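Local coordinates for nitrophorin Cim l NP (Cimex lectularius, PDB 2IMQ), which carries nitric oxide on a heme and delivers it to the victim during feeding, dilating the blood vessels, at residues A183-L186 / V187-N191; R135-D138 / E139-T142; H94-Q97 / N98-K101. One frame throughout, in Å; residues are numbered along the deposited sequence.

Interaction 1 of 3, residues A183-L186 / V187-N191; sequences AKSL and VDQNN
Ala183 opens the last turns of helix 180-188, which ends in a Schellman motif. Its carbonyl oxygen accepts Val187 N at 2.9 Å, and CG2 of Val187 lies against the same Ala183 O. Both side chains also rest on Leu195 of helix 192-196. One residue on, Lys184 pairs with Asp188 twice: its O receives the backbone N of Asp188, and its NZ makes a salt bridge to Asp188 OD1 at 2.8 Å. CG of Lys184 sets out anti to the backbone N (chi1 -177°), and bends at chi2 and chi4 then swing the ammonium round to the syn lone pair of OD1. Ser185 O takes Gln189 N, with a bent N-H...O angle of 146°. At Leu186 the helical pattern breaks. Its carbonyl accepts Asn191 N at 2.8 Å, five residues ahead, while Asn190, with positive phi, returns its N to Val187 O; Lys221 NZ also binds Val187 O and Asn190 OD1. Helix 192-196 follows at once, with Asn191 as its N-cap and Asn191 OD1 receiving Gly194 N. Leu186 and Asn191 run side by side in the same direction, Leu186 CD2 lying 3.9 Å from Asn191 CB and 3.6 Å from Asn191 ND2.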
# COMPACT_ATOMS: atom_id res chain seq x y z
N ALA A 183 15.86 1.14 19.26
CA ALA A 183 15.16 1.70 18.13
C ALA A 183 14.91 3.20 18.30
O ALA A 183 15.18 3.99 17.38
CB ALA A 183 13.81 0.98 17.96
N LYS A 184 14.44 3.58 19.47
CA LYS A 184 14.18 5.00 19.71
C LYS A 184 15.46 5.84 19.67
O LYS A 184 15.47 6.95 19.13
CB LYS A 184 13.41 5.22 20.97
CG LYS A 184 13.04 6.70 21.22
CD LYS A 184 12.15 7.27 20.13
CE LYS A 184 11.40 8.53 20.58
NZ LYS A 184 12.31 9.46 21.23
N SER A 185 16.55 5.29 20.19
CA SER A 185 17.82 6.00 20.08
C SER A 185 18.22 6.21 18.63
O SER A 185 18.67 7.29 18.29
CB SER A 185 18.91 5.23 20.81
OG SER A 185 20.14 5.92 20.74
N LEU A 186 18.08 5.20 17.77
CA LEU A 186 18.39 5.36 16.37
C LEU A 186 17.48 6.36 15.69
O LEU A 186 17.93 7.16 14.88
CB LEU A 186 18.39 3.99 15.67
CG LEU A 186 19.50 3.04 16.06
CD1 LEU A 186 19.31 1.67 15.51
CD2 LEU A 186 20.88 3.51 15.53
N VAL A 187 16.19 6.37 16.05
CA VAL A 187 15.29 7.38 15.54
C VAL A 187 15.80 8.78 15.94
O VAL A 187 15.85 9.70 15.13
CB VAL A 187 13.89 7.15 16.02
CG1 VAL A 187 12.98 8.33 15.69
CG2 VAL A 187 13.29 5.85 15.41
N ASP A 188 16.15 8.95 17.21
CA ASP A 188 16.56 10.25 17.71
C ASP A 188 17.83 10.71 16.99
O ASP A 188 18.05 11.92 16.80
CB ASP A 188 16.85 10.18 19.21
CG ASP A 188 15.63 10.03 20.05
OD1 ASP A 188 14.46 10.19 19.56
OD2 ASP A 188 15.76 9.78 21.28
N GLN A 189 18.68 9.80 16.60
CA GLN A 189 19.89 10.08 15.85
C GLN A 189 19.67 10.21 14.36
O GLN A 189 20.61 10.43 13.61
CB GLN A 189 20.95 9.04 16.11
CG GLN A 189 21.42 8.95 17.53
CD GLN A 189 22.29 7.74 17.74
OE1 GLN A 189 21.86 6.74 18.33
NE2 GLN A 189 23.52 7.82 17.27
N ASN A 190 18.42 10.03 13.93
CA ASN A 190 18.09 9.96 12.52
C ASN A 190 18.87 8.91 11.77
O ASN A 190 19.20 9.07 10.58
CB ASN A 190 18.21 11.31 11.75
CG ASN A 190 17.39 11.30 10.49
OD1 ASN A 190 16.25 10.78 10.50
ND2 ASN A 190 17.96 11.79 9.37
N ASN A 191 19.20 7.80 12.44
CA ASN A 191 19.95 6.76 11.74
C ASN A 191 18.96 5.74 11.18
O ASN A 191 18.76 4.65 11.70
CB ASN A 191 20.96 6.10 12.68
CG ASN A 191 21.89 5.18 11.96
OD1 ASN A 191 21.73 4.91 10.76
ND2 ASN A 191 22.87 4.62 12.71

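Interaction 2 of 3, residues R135-D138 / E139-T142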
# COMPACT_ATOMS: atom_id res chain seq x y z
N ARG A 135 -2.92 -8.49 4.23
CA ARG A 135 -3.11 -8.30 5.68
C ARG A 135 -2.92 -9.64 6.35
O ARG A 135 -3.51 -10.64 5.93
CB ARG A 135 -4.52 -7.78 5.96
CG ARG A 135 -4.89 -7.49 7.37
CD ARG A 135 -5.16 -8.65 8.25
NE ARG A 135 -5.93 -8.19 9.39
CZ ARG A 135 -6.26 -8.97 10.39
NH1 ARG A 135 -5.94 -10.24 10.34
NH2 ARG A 135 -6.93 -8.48 11.42
N MET A 136 -2.06 -9.69 7.34
CA MET A 136 -1.83 -10.92 8.11
C MET A 136 -1.76 -10.54 9.58
O MET A 136 -1.27 -9.47 9.95
CB MET A 136 -0.55 -11.57 7.70
CG MET A 136 -0.34 -12.95 8.23
SD MET A 136 -1.59 -14.09 7.67
CE MET A 136 -1.21 -14.20 5.92
N SER A 137 -2.19 -11.47 10.44
CA SER A 137 -2.10 -11.34 11.90
C SER A 137 -0.82 -11.98 12.42
O SER A 137 -0.35 -12.93 11.82
CB SER A 137 -3.32 -12.03 12.57
OG SER A 137 -3.31 -13.41 12.39
N ASP A 138 -0.30 -11.54 13.53
CA ASP A 138 0.84 -12.17 14.13
C ASP A 138 0.59 -13.61 14.46
O ASP A 138 1.50 -14.39 14.44
CB ASP A 138 1.16 -11.43 15.44
CG ASP A 138 2.05 -10.26 15.24
OD1 ASP A 138 2.43 -9.98 14.11
OD2 ASP A 138 2.52 -9.63 16.19
N GLU A 139 -0.63 -13.97 14.79
CA GLU A 139 -0.91 -15.28 15.45
C GLU A 139 -1.28 -16.38 14.43
O GLU A 139 -1.23 -17.55 14.75
CB GLU A 139 -1.93 -15.04 16.63
CG GLU A 139 -1.40 -14.17 17.80
CD GLU A 139 -2.34 -13.86 19.01
OE1 GLU A 139 -1.98 -13.06 19.99
OE2 GLU A 139 -3.46 -14.40 19.04
N ASP A 140 -1.54 -16.00 13.18
CA ASP A 140 -2.02 -16.89 12.16
C ASP A 140 -1.11 -18.03 11.73
O ASP A 140 0.10 -17.79 11.58
CB ASP A 140 -2.25 -16.01 10.87
CG ASP A 140 -3.60 -15.28 10.83
OD1 ASP A 140 -3.75 -14.37 9.97
OD2 ASP A 140 -4.58 -15.56 11.58
N VAL A 141 -1.65 -19.22 11.48
CA VAL A 141 -1.05 -20.26 10.74
C VAL A 141 -1.24 -19.84 9.31
O VAL A 141 -2.32 -19.36 8.98
CB VAL A 141 -1.88 -21.58 11.00
CG1 VAL A 141 -1.47 -22.67 10.10
CG2 VAL A 141 -1.83 -22.00 12.51
N THR A 142 -0.25 -20.08 8.45
CA THR A 142 -0.15 -19.50 7.16
C THR A 142 0.53 -20.47 6.16
O THR A 142 1.32 -21.34 6.60
CB THR A 142 0.68 -18.19 7.25
OG1 THR A 142 1.98 -18.42 7.86
CG2 THR A 142 0.11 -17.11 8.25
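Ser137 and Asp140 face each other across a type I beta turn whose corners are Asp138 and Glu139. The turn follows strand 127-135 of the five-stranded sheet in this DNase I-like beta-sandwich. Its packed side is the inner one, where the side chains of Met136, Ser137, Asp140 and Thr142 converge. The Asp140 carboxylate is the focus. Its OD1 accepts a hydrogen bond from Ser115 OG and a weak one from Ser137 N, 3.3 Å long but nearly straight at 160°. Ser115 OG is also bonded to Arg135 NH1, so the serine links the guanidinium to the carboxylate, which do not touch directly: Arg135 NH1 stays 4.7 Å from Asp140 OD1. The nearby positive charge would be expected to help keep Asp140 ionised. A return bond from Asp140 N to Ser137 OG would complete a reciprocal pairing like that of a capping box, although no helix follows; it is weak and doubtful, because the hydroxyl is modelled too close to the carboxylate.

The turn's outer side is looser. Asp138 and Glu139 sit at the exposed corners, and both side chains run outward from them. Asp138 OD1 finds its partner outside the turn, in Asn173 ND2.

Beyond the turn, Thr142 closes back on the inner side, its OG1 bonded to Thr146 O and its methyl turned to Met136. The methionine chain starts anti to the backbone N and curls at both following torsions (chi2 61°, chi3 69°). These bends put the sulfur against both acid and methyl: Met136 SD is 3.2 Å from Asp140 OD1 and 3.5 Å from Thr142 CG2.

Interaction 3 of 3, residues H94-Q97 / N98-K101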
# COMPACT_ATOMS: atom_id res chain seq x y z
N HIS A 94 -6.80 7.22 -20.65
CA HIS A 94 -5.93 6.09 -20.99
C HIS A 94 -6.70 4.80 -21.29
O HIS A 94 -6.12 3.80 -21.71
CB HIS A 94 -4.99 5.85 -19.81
CG HIS A 94 -4.09 7.00 -19.52
ND1 HIS A 94 -3.39 7.68 -20.49
CD2 HIS A 94 -3.74 7.56 -18.34
CE1 HIS A 94 -2.64 8.61 -19.93
NE2 HIS A 94 -2.82 8.54 -18.62
N LEU A 95 -8.00 4.80 -21.01
CA LEU A 95 -8.77 3.58 -20.99
C LEU A 95 -9.30 3.19 -22.37
O LEU A 95 -9.91 4.01 -23.06
CB LEU A 95 -9.93 3.68 -20.02
CG LEU A 95 -9.51 4.04 -18.58
CD1 LEU A 95 -10.74 3.98 -17.72
CD2 LEU A 95 -8.39 3.15 -17.97
N ASP A 96 -9.01 1.96 -22.77
CA ASP A 96 -9.64 1.33 -23.96
C ASP A 96 -10.40 0.11 -23.44
O ASP A 96 -9.79 -0.90 -23.03
CB ASP A 96 -8.61 0.96 -25.02
CG ASP A 96 -9.24 0.29 -26.27
OD1 ASP A 96 -10.47 0.08 -26.29
OD2 ASP A 96 -8.57 -0.07 -27.27
N GLN A 97 -11.71 0.21 -23.38
CA GLN A 97 -12.52 -0.87 -22.80
C GLN A 97 -12.31 -2.23 -23.44
O GLN A 97 -12.55 -3.26 -22.81
CB GLN A 97 -13.99 -0.52 -22.86
CG GLN A 97 -14.91 -1.63 -22.35
CD GLN A 97 -16.33 -1.18 -22.07
OE1 GLN A 97 -16.94 -0.43 -22.86
NE2 GLN A 97 -16.90 -1.66 -20.95
N ASN A 98 -11.91 -2.24 -24.71
CA ASN A 98 -11.72 -3.50 -25.43
C ASN A 98 -10.53 -4.30 -24.96
O ASN A 98 -10.49 -5.53 -25.13
CB ASN A 98 -11.61 -3.25 -26.95
CG ASN A 98 -12.94 -2.87 -27.58
OD1 ASN A 98 -14.00 -3.34 -27.17
ND2 ASN A 98 -12.89 -1.99 -28.58
N THR A 99 -9.55 -3.62 -24.36
CA THR A 99 -8.29 -4.26 -23.99
C THR A 99 -8.01 -4.12 -22.50
O THR A 99 -7.04 -4.68 -22.03
CB THR A 99 -7.09 -3.59 -24.68
OG1 THR A 99 -7.04 -2.19 -24.33
CG2 THR A 99 -7.17 -3.66 -26.22
N LEU A 100 -8.85 -3.41 -21.77
CA LEU A 100 -8.53 -3.13 -20.35
C LEU A 100 -8.42 -4.39 -19.51
O LEU A 100 -7.58 -4.51 -18.63
CB LEU A 100 -9.62 -2.24 -19.79
CG LEU A 100 -9.41 -1.71 -18.37
CD1 LEU A 100 -8.24 -0.84 -18.31
CD2 LEU A 100 -10.62 -0.96 -17.94
N LYS A 101 -9.27 -5.36 -19.74
CA LYS A 101 -9.24 -6.63 -19.01
C LYS A 101 -9.11 -6.38 -17.49
O LYS A 101 -8.23 -6.93 -16.78
CB LYS A 101 -8.12 -7.52 -19.57
CG LYS A 101 -8.34 -7.94 -21.03
CD LYS A 101 -9.67 -8.62 -21.23
CE LYS A 101 -9.96 -8.84 -22.72
NZ LYS A 101 -11.42 -8.59 -22.99
O HOH W 1 -7.09 -0.18 -22.03
O HOH W 2 -11.54 -5.57 -21.52
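Asp96 receives the main hydrogen bonds of this turn, through its backbone oxygen and through its side chain. Its O accepts Thr99 N at 3.0 Å along a fairly straight N-H...O line of 158°, though the donor stands well above the carbonyl plane. The same oxygen has a second, weak bond from Leu100 N, strongly bent. Meanwhile Asp96 OD1 takes Asn98 N at 3.2 Å, the amide arriving from above the carboxylate plane, 53° out of it. With CG anti to the backbone N (chi1 179°), the Asp96 carboxylate lies beside its own carbonyl carbon, so that both acceptors face the amides that follow.

Two waters extend the polar network. One accepts from Asp96 N and from Thr99 OG1, the latter at 3.1 Å, and so joins the start of the turn to the threonine, whose side chain stands roughly at right angles to that of Asp96. The second donates to Gln97 O at 2.8 Å and accepts from Lys101 N, with a weak additional bond from Lys101 NZ; it spans the place where the chain leaves the turn.

Solvent lies over Asp96, Gln97, Asn98 and Thr99, whereas the leucines at the turn's two ends face the protein. Leu95 CD2 meets Leu100 CD1 at 4.0 Å, methyl against methyl. Together they pack on Leu76 of strand 73-80 and Ile124 of strand 116-124, one strand from each sheet. Asp96 OD1 with Asn98 N forms an Asx turn, laid over the type I beta turn that Thr99 N closes on Asp96 O, and the pair sits in the connection that carries the chain from strand 84-91 in one sheet of the beta-sandwich to strand 103-108 in the other.

All three contacts are local, and no two share an element or touch. Interaction 1 is partly buried and ends one helix while starting the next; interactions 2 and 3 are surface turns in loops, the former following a strand of the five-stranded sheet, the latter crossing between the two sheets. Interactions 1 and 3 lie on opposite sides of the chain's centre, with nearest atoms about 35 Å apart. Regular backbone bonding and a salt bridge mark the helix end. In the loops an aspartate is the hub: in 135-142 its carboxylate takes a serine hydroxyl and, weakly, one amide, beside a sulfur; in 94-101 it accepts amides through side chain and backbone, with waters and leucines nearby.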